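Long-range contact in single-stranded DNA-binding protein (Enterobacter phage Enc34, PDB 5ODK), which probably binds single-stranded DNA during phage DNA replication through a domain built on the OB fold: residues A[74-85]-A[151-162]. Sequence-based numbering, arbitrary orientation.
Sequences TKKNHKTGALKV and PWSQENKYGKRI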
ATOM      1  N   THR A  74      14.002  -3.784  -6.466  1.00 13.61           N
ATOM      2  CA  THR A  74      13.750  -2.436  -6.953  1.00 13.01           C
ATOM      3  C   THR A  74      15.020  -1.579  -6.799  1.00 12.77           C
ATOM      4  O   THR A  74      15.380  -0.821  -7.691  1.00 14.10           O
ATOM      5  CB  THR A  74      12.577  -1.828  -6.182  1.00 13.17           C
ATOM      6  OG1 THR A  74      11.432  -2.663  -6.354  1.00 14.03           O
ATOM      7  CG2 THR A  74      12.212  -0.435  -6.704  1.00 13.30           C
ATOM      8  N   LYS A  75      15.729  -1.741  -5.676  1.00 13.34           N
ATOM      9  CA  LYS A  75      17.023  -1.048  -5.502  1.00 14.45           C
ATOM     10  C   LYS A  75      17.971  -1.432  -6.641  1.00 14.26           C
ATOM     11  O   LYS A  75      18.671  -0.589  -7.195  1.00 15.51           O
ATOM     12  CB  LYS A  75      17.654  -1.439  -4.150  1.00 14.52           C
ATOM     13  CG  LYS A  75      16.963  -0.897  -2.903  1.00 15.38           C
ATOM     14  CD  LYS A  75      17.650  -1.461  -1.669  1.00 18.20           C
ATOM     15  CE  LYS A  75      17.037  -1.041  -0.360  1.00 17.51           C
ATOM     16  NZ  LYS A  75      17.710  -1.651   0.792  1.00 20.32           N
ATOM     17  N   LYS A  76      18.024  -2.732  -6.939  1.00 14.89           N
ATOM     18  CA  LYS A  76      18.987  -3.267  -7.899  1.00 16.96           C
ATOM     19  C   LYS A  76      18.788  -2.682  -9.299  1.00 16.64           C
ATOM     20  O   LYS A  76      19.754  -2.489 -10.049  1.00 17.60           O
ATOM     21  CB  LYS A  76      18.862  -4.798  -7.926  1.00 16.28           C
ATOM     22  CG  LYS A  76      19.891  -5.502  -8.787  1.00 21.62           C
ATOM     23  CD  LYS A  76      19.740  -7.009  -8.670  1.00 26.32           C
ATOM     24  CE  LYS A  76      20.693  -7.759  -9.571  1.00 30.39           C
ATOM     25  NZ  LYS A  76      20.681  -9.210  -9.245  1.00 37.13           N
ATOM     26  N   ASN A  77      17.518  -2.411  -9.631  1.00 14.81           N
ATOM     27  CA  ASN A  77      17.157  -2.022 -10.999  1.00 15.96           C
ATOM     28  C   ASN A  77      16.905  -0.539 -11.192  1.00 13.95           C
ATOM     29  O   ASN A  77      16.331  -0.124 -12.209  1.00 15.76           O
ATOM     30  CB  ASN A  77      16.015  -2.908 -11.454  1.00 18.80           C
ATOM     31  CG  ASN A  77      16.499  -4.356 -11.690  1.00 21.74           C
ATOM     32  OD1 ASN A  77      17.493  -4.559 -12.361  1.00 23.52           O
ATOM     33  ND2 ASN A  77      15.856  -5.324 -11.067  1.00 29.91           N
ATOM     34  N   HIS A  78      17.364   0.265 -10.239  1.00 13.01           N
ATOM     35  CA  HIS A  78      17.234   1.698 -10.366  1.00 13.68           C
ATOM     36  C   HIS A  78      17.941   2.257 -11.604  1.00 13.43           C
ATOM     37  O   HIS A  78      18.984   1.768 -12.026  1.00 14.66           O
ATOM     38  CB  HIS A  78      17.716   2.360  -9.092  1.00 14.25           C
ATOM     39  CG  HIS A  78      17.672   3.842  -9.122  1.00 13.85           C
ATOM     40  ND1 HIS A  78      16.490   4.558  -9.183  1.00 14.08           N
ATOM     41  CD2 HIS A  78      18.672   4.755  -9.097  1.00 15.75           C
ATOM     42  CE1 HIS A  78      16.779   5.849  -9.180  1.00 15.52           C
ATOM     43  NE2 HIS A  78      18.097   5.999  -9.138  1.00 16.38           N
ATOM     44  N   LYS A  79      17.379   3.316 -12.188  1.00 12.60           N
ATOM     45  CA  LYS A  79      17.861   3.783 -13.479  1.00 13.72           C
ATOM     46  C   LYS A  79      19.260   4.368 -13.531  1.00 13.83           C
ATOM     47  O   LYS A  79      19.828   4.472 -14.627  1.00 14.81           O
ATOM     48  CB  LYS A  79      16.848   4.719 -14.123  1.00 14.10           C
ATOM     49  CG  LYS A  79      16.632   6.002 -13.361  1.00 14.55           C
ATOM     50  CD  LYS A  79      15.596   6.848 -14.088  1.00 16.15           C
ATOM     51  CE  LYS A  79      15.118   7.997 -13.248  1.00 17.82           C
ATOM     52  NZ  LYS A  79      14.265   8.890 -14.056  1.00 19.08           N
ATOM     53  N   THR A  80      19.819   4.772 -12.386  1.00 14.62           N
ATOM     54  CA  THR A  80      21.230   5.206 -12.376  1.00 14.98           C
ATOM     55  C   THR A  80      22.194   4.128 -11.894  1.00 16.64           C
ATOM     56  O   THR A  80      23.380   4.413 -11.655  1.00 18.28           O
ATOM     57  CB  THR A  80      21.434   6.467 -11.553  1.00 16.40           C
ATOM     58  OG1 THR A  80      21.225   6.151 -10.185  1.00 16.57           O
ATOM     59  CG2 THR A  80      20.493   7.586 -12.006  1.00 17.72           C
ATOM     60  N   GLY A  81      21.719   2.883 -11.845  1.00 17.20           N
ATOM     61  CA  GLY A  81      22.437   1.742 -11.271  1.00 16.45           C
ATOM     62  C   GLY A  81      21.932   1.467  -9.884  1.00 15.70           C
ATOM     63  O   GLY A  81      21.070   2.197  -9.340  1.00 16.70           O
ATOM     64  N   ALA A  82      22.415   0.396  -9.293  1.00 17.95           N
ATOM     65  CA  ALA A  82      21.935  -0.019  -7.985  1.00 17.90           C
ATOM     66  C   ALA A  82      21.929   1.146  -6.998  1.00 16.54           C
ATOM     67  O   ALA A  82      22.906   1.917  -6.893  1.00 20.34           O
ATOM     68  CB  ALA A  82      22.766  -1.173  -7.452  1.00 20.17           C
ATOM     69  N   LEU A  83      20.792   1.295  -6.316  1.00 16.62           N
ATOM     70  CA  LEU A  83      20.554   2.406  -5.415  1.00 16.18           C
ATOM     71  C   LEU A  83      20.628   1.903  -3.970  1.00 16.94           C
ATOM     72  O   LEU A  83      20.028   0.882  -3.633  1.00 18.33           O
ATOM     73  CB  LEU A  83      19.166   2.969  -5.652  1.00 15.25           C
ATOM     74  CG  LEU A  83      18.788   4.267  -4.940  1.00 15.95           C
ATOM     75  CD1 LEU A  83      19.641   5.421  -5.447  1.00 17.63           C
ATOM     76  CD2 LEU A  83      17.339   4.561  -5.154  1.00 15.79           C
ATOM     77  N   LYS A  84      21.338   2.625  -3.114  1.00 18.31           N
ATOM     78  CA  LYS A  84      21.357   2.313  -1.691  1.00 18.69           C
ATOM     79  C   LYS A  84      20.303   3.186  -0.998  1.00 18.56           C
ATOM     80  O   LYS A  84      20.290   4.396  -1.192  1.00 20.36           O
ATOM     81  CB  LYS A  84      22.743   2.572  -1.094  1.00 23.83           C
ATOM     82  CG  LYS A  84      23.899   1.810  -1.733  1.00 25.69           C
ATOM     83  CD  LYS A  84      25.248   2.086  -1.049  1.00 29.76           C
ATOM     84  CE  LYS A  84      26.345   1.191  -1.576  1.00 36.01           C
ATOM     85  NZ  LYS A  84      27.556   1.291  -0.707  1.00 43.08           N
ATOM     86  N   VAL A  85      19.436   2.565  -0.197  1.00 16.36           N
ATOM     87  CA  VAL A  85      18.378   3.283   0.511  1.00 15.72           C
ATOM     88  C   VAL A  85      18.335   2.842   1.969  1.00 16.15           C
ATOM     89  O   VAL A  85      18.292   1.645   2.257  1.00 19.48           O
ATOM     90  CB  VAL A  85      17.001   3.036  -0.174  1.00 14.61           C
ATOM     91  CG1 VAL A  85      15.897   3.770   0.537  1.00 14.53           C
ATOM     92  CG2 VAL A  85      17.054   3.453  -1.635  1.00 14.53           C
ATOM     93  N   PRO A 151       6.480  -1.314  -5.950  1.00 11.23           N
ATOM     94  CA  PRO A 151       7.574  -0.396  -5.591  1.00 11.30           C
ATOM     95  C   PRO A 151       8.142   0.355  -6.802  1.00 11.45           C
ATOM     96  O   PRO A 151       8.025  -0.080  -7.961  1.00 12.55           O
ATOM     97  CB  PRO A 151       8.648  -1.355  -5.082  1.00 12.29           C
ATOM     98  CG  PRO A 151       7.926  -2.582  -4.661  1.00 13.24           C
ATOM     99  CD  PRO A 151       6.862  -2.727  -5.721  1.00 12.36           C
ATOM    100  N   TRP A 152       8.771   1.484  -6.514  1.00 11.61           N
ATOM    101  CA  TRP A 152       9.585   2.226  -7.477  1.00 11.16           C
ATOM    102  C   TRP A 152      10.675   2.965  -6.708  1.00 11.73           C
ATOM    103  O   TRP A 152      10.538   3.236  -5.527  1.00 13.08           O
ATOM    104  CB  TRP A 152       8.750   3.175  -8.343  1.00 12.20           C
ATOM    105  CG  TRP A 152       8.014   4.252  -7.663  1.00 12.82           C
ATOM    106  CD1 TRP A 152       6.794   4.150  -7.039  1.00 13.38           C
ATOM    107  CD2 TRP A 152       8.387   5.624  -7.604  1.00 12.89           C
ATOM    108  NE1 TRP A 152       6.400   5.361  -6.564  1.00 13.35           N
ATOM    109  CE2 TRP A 152       7.331   6.306  -6.927  1.00 14.34           C
ATOM    110  CE3 TRP A 152       9.471   6.364  -8.094  1.00 14.40           C
ATOM    111  CZ2 TRP A 152       7.355   7.684  -6.707  1.00 16.64           C
ATOM    112  CZ3 TRP A 152       9.474   7.761  -7.888  1.00 16.77           C
ATOM    113  CH2 TRP A 152       8.421   8.398  -7.187  1.00 17.65           C
ATOM    114  N   SER A 153      11.749   3.272  -7.417  1.00 12.15           N
ATOM    115  CA  SER A 153      12.907   3.889  -6.814  1.00 12.51           C
ATOM    116  C   SER A 153      13.000   5.358  -7.195  1.00 12.75           C
ATOM    117  O   SER A 153      12.692   5.754  -8.324  1.00 14.42           O
ATOM    118  CB  SER A 153      14.179   3.133  -7.203  1.00 13.16           C
ATOM    119  OG  SER A 153      14.288   3.031  -8.601  1.00 13.05           O
ATOM    120  N   GLN A 154      13.464   6.155  -6.242  1.00 14.14           N
ATOM    121  CA  GLN A 154      13.606   7.586  -6.430  1.00 14.69           C
ATOM    122  C   GLN A 154      14.945   8.084  -5.926  1.00 15.10           C
ATOM    123  O   GLN A 154      15.362   7.716  -4.846  1.00 15.65           O
ATOM    124  CB  GLN A 154      12.445   8.298  -5.759  1.00 19.33           C
ATOM    125  CG  GLN A 154      12.357   9.789  -6.057  1.00 22.38           C
ATOM    126  CD  GLN A 154      11.122  10.377  -5.430  1.00 28.45           C
ATOM    127  OE1 GLN A 154      10.840  10.106  -4.251  1.00 30.28           O
ATOM    128  NE2 GLN A 154      10.392  11.194  -6.191  1.00 30.34           N
ATOM    129  N   GLU A 155      15.577   8.929  -6.719  1.00 14.43           N
ATOM    130  CA  GLU A 155      16.834   9.539  -6.349  1.00 15.96           C
ATOM    131  C   GLU A 155      16.822  10.971  -6.858  1.00 16.07           C
ATOM    132  O   GLU A 155      16.808  11.216  -8.072  1.00 19.08           O
ATOM    133  CB  GLU A 155      17.970   8.756  -6.991  1.00 16.90           C
ATOM    134  CG  GLU A 155      19.369   9.291  -6.733  1.00 18.81           C
ATOM    135  CD  GLU A 155      20.441   8.578  -7.523  1.00 19.97           C
ATOM    136  OE1 GLU A 155      20.121   7.942  -8.554  1.00 20.93           O
ATOM    137  OE2 GLU A 155      21.613   8.667  -7.122  1.00 23.91           O
ATOM    138  N   ASN A 156      16.754  11.915  -5.926  1.00 16.90           N
ATOM    139  CA  ASN A 156      16.756  13.332  -6.262  1.00 18.35           C
ATOM    140  C   ASN A 156      17.345  14.126  -5.112  1.00 19.06           C
ATOM    141  O   ASN A 156      17.830  13.551  -4.143  1.00 17.40           O
ATOM    142  CB  ASN A 156      15.352  13.799  -6.691  1.00 19.90           C
ATOM    143  CG  ASN A 156      14.304  13.681  -5.587  1.00 18.86           C
ATOM    144  OD1 ASN A 156      14.610  13.760  -4.402  1.00 19.41           O
ATOM    145  ND2 ASN A 156      13.052  13.443  -5.985  1.00 22.71           N
ATOM    146  N   LYS A 157      17.294  15.445  -5.210  1.00 20.06           N
ATOM    147  CA  LYS A 157      17.905  16.275  -4.183  1.00 20.10           C
ATOM    148  C   LYS A 157      17.268  16.109  -2.789  1.00 18.30           C
ATOM    149  O   LYS A 157      17.870  16.473  -1.795  1.00 21.64           O
ATOM    150  CB  LYS A 157      17.896  17.743  -4.612  1.00 23.41           C
ATOM    151  CG  LYS A 157      16.538  18.397  -4.700  1.00 25.82           C
ATOM    152  CD  LYS A 157      16.685  19.781  -5.309  1.00 28.99           C
ATOM    153  CE  LYS A 157      15.386  20.546  -5.255  1.00 29.86           C
ATOM    154  NZ  LYS A 157      15.481  21.813  -6.032  1.00 31.45           N
ATOM    155  N   TYR A 158      16.051  15.574  -2.723  1.00 17.48           N
ATOM    156  CA  TYR A 158      15.402  15.354  -1.447  1.00 19.91           C
ATOM    157  C   TYR A 158      15.741  14.023  -0.814  1.00 20.64           C
ATOM    158  O   TYR A 158      15.320  13.769   0.301  1.00 25.18           O
ATOM    159  CB  TYR A 158      13.883  15.486  -1.586  1.00 20.44           C
ATOM    160  CG  TYR A 158      13.460  16.810  -2.142  1.00 23.56           C
ATOM    161  CD1 TYR A 158      13.344  17.910  -1.322  1.00 23.51           C
ATOM    162  CD2 TYR A 158      13.189  16.968  -3.494  1.00 25.37           C
ATOM    163  CE1 TYR A 158      12.964  19.147  -1.835  1.00 25.50           C
ATOM    164  CE2 TYR A 158      12.822  18.190  -4.016  1.00 29.59           C
ATOM    165  CZ  TYR A 158      12.713  19.275  -3.187  1.00 28.56           C
ATOM    166  OH  TYR A 158      12.334  20.488  -3.709  1.00 33.43           O
ATOM    167  N   GLY A 159      16.466  13.177  -1.542  1.00 19.03           N
ATOM    168  CA  GLY A 159      16.980  11.907  -1.021  1.00 20.51           C
ATOM    169  C   GLY A 159      16.758  10.720  -1.937  1.00 16.64           C
ATOM    170  O   GLY A 159      16.272  10.849  -3.071  1.00 18.20           O
ATOM    171  N   LYS A 160      17.119   9.571  -1.397  1.00 15.62           N
ATOM    172  CA  LYS A 160      17.046   8.296  -2.063  1.00 14.79           C
ATOM    173  C   LYS A 160      16.012   7.438  -1.346  1.00 15.59           C
ATOM    174  O   LYS A 160      16.105   7.244  -0.140  1.00 15.98           O
ATOM    175  CB  LYS A 160      18.389   7.591  -2.008  1.00 16.10           C
ATOM    176  CG  LYS A 160      19.501   8.297  -2.765  1.00 17.96           C
ATOM    177  CD  LYS A 160      20.869   7.610  -2.578  1.00 20.39           C
ATOM    178  CE  LYS A 160      22.035   8.258  -3.306  1.00 24.39           C
ATOM    179  NZ  LYS A 160      23.312   7.611  -2.866  1.00 30.69           N
ATOM    180  N   ARG A 161      14.999   6.973  -2.084  1.00 13.94           N
ATOM    181  CA  ARG A 161      13.837   6.318  -1.474  1.00 14.19           C
ATOM    182  C   ARG A 161      13.420   5.116  -2.291  1.00 12.75           C
ATOM    183  O   ARG A 161      13.638   5.071  -3.526  1.00 13.79           O
ATOM    184  CB  ARG A 161      12.622   7.276  -1.367  1.00 16.93           C
ATOM    185  CG  ARG A 161      12.798   8.494  -0.456  1.00 21.40           C
ATOM    186  CD  ARG A 161      11.528   9.368  -0.429  1.00 26.25           C
ATOM    187  NE  ARG A 161      11.481  10.377   0.664  1.00 31.56           N
ATOM    188  CZ  ARG A 161      12.007  11.612   0.632  1.00 40.46           C
ATOM    189  NH1 ARG A 161      12.641  12.084  -0.434  1.00 43.88           N
ATOM    190  NH2 ARG A 161      11.897  12.400   1.697  1.00 48.20           N
ATOM    191  N   ILE A 162      12.759   4.165  -1.623  1.00 12.70           N
ATOM    192  CA  ILE A 162      11.937   3.191  -2.332  1.00 12.22           C
ATOM    193  C   ILE A 162      10.495   3.499  -1.913  1.00 12.14           C
ATOM    194  O   ILE A 162      10.134   3.404  -0.747  1.00 13.36           O
ATOM    195  CB  ILE A 162      12.271   1.719  -2.034  1.00 12.48           C
ATOM    196  CG1 ILE A 162      13.774   1.419  -2.312  1.00 13.18           C
ATOM    197  CG2 ILE A 162      11.376   0.797  -2.842  1.00 12.41           C
ATOM    198  CD1 ILE A 162      14.210   1.610  -3.751  1.00 13.15           C
TER
HETATM  199  O   HOH W   1      13.957   0.473  -9.683  1.00 16.43           O
HETATM  200  O   HOH W   2      23.160   4.757  -3.920  1.00 25.24           O
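One face of the beta-hairpin formed by strands 144-156 and 159-173 of the OB-fold sheet, short of its turn, packs against the C-terminal end of helix 61-76 and the loop that follows it. In the polar part of the contact the ring of His-78 is gripped at both nitrogens by residues two apart on one strand. ND1 of His-78 lies 2.7 Å from OG of Ser-153, where either atom could donate, while NE2 donates to OE1 of Glu-155 at 2.9 Å. Both partners sit at the ring edge, which fixes the rotation of the imidazole. The Glu-155 carboxylate is turned 57° from the ring. Its OE1 receives NE2 on the anti side, 32° out of the carboxylate plane. Thr-80 OG1 donates to Glu-155 OE1 at 2.7 Å, on the syn lone pair. Two donors on one oxygen would be expected to stabilise the carboxylate's negative charge. Leu-83 CD2 rests over the centre of the His-78 ring, and Leu-83 CD1 reaches Lys-160 CD at 3.8 Å. A water joins Ser-153 OG to the carbonyl O of Thr-74, and a second links Lys-160 NZ to the backbone N of Lys-84. At the helix end, the Thr-74 rotamer sets CG2 anti to the backbone N and lays it against the Trp-152 backbone (3.7 Å from Thr-74 CG2 to Trp-152 C). Ile-162 CD1 lies 3.8 Å from Lys-75 CG, and Ile-162 CG1 meets CG2 of Val-85 at 3.9 Å. The loop leading to strand 92-94 carries on along the hairpin, with Leu-90 against Val-85 and Ile-162, Phe-91 against Pro-151, and a backbone hydrogen bond between Met-89 and Ile-162.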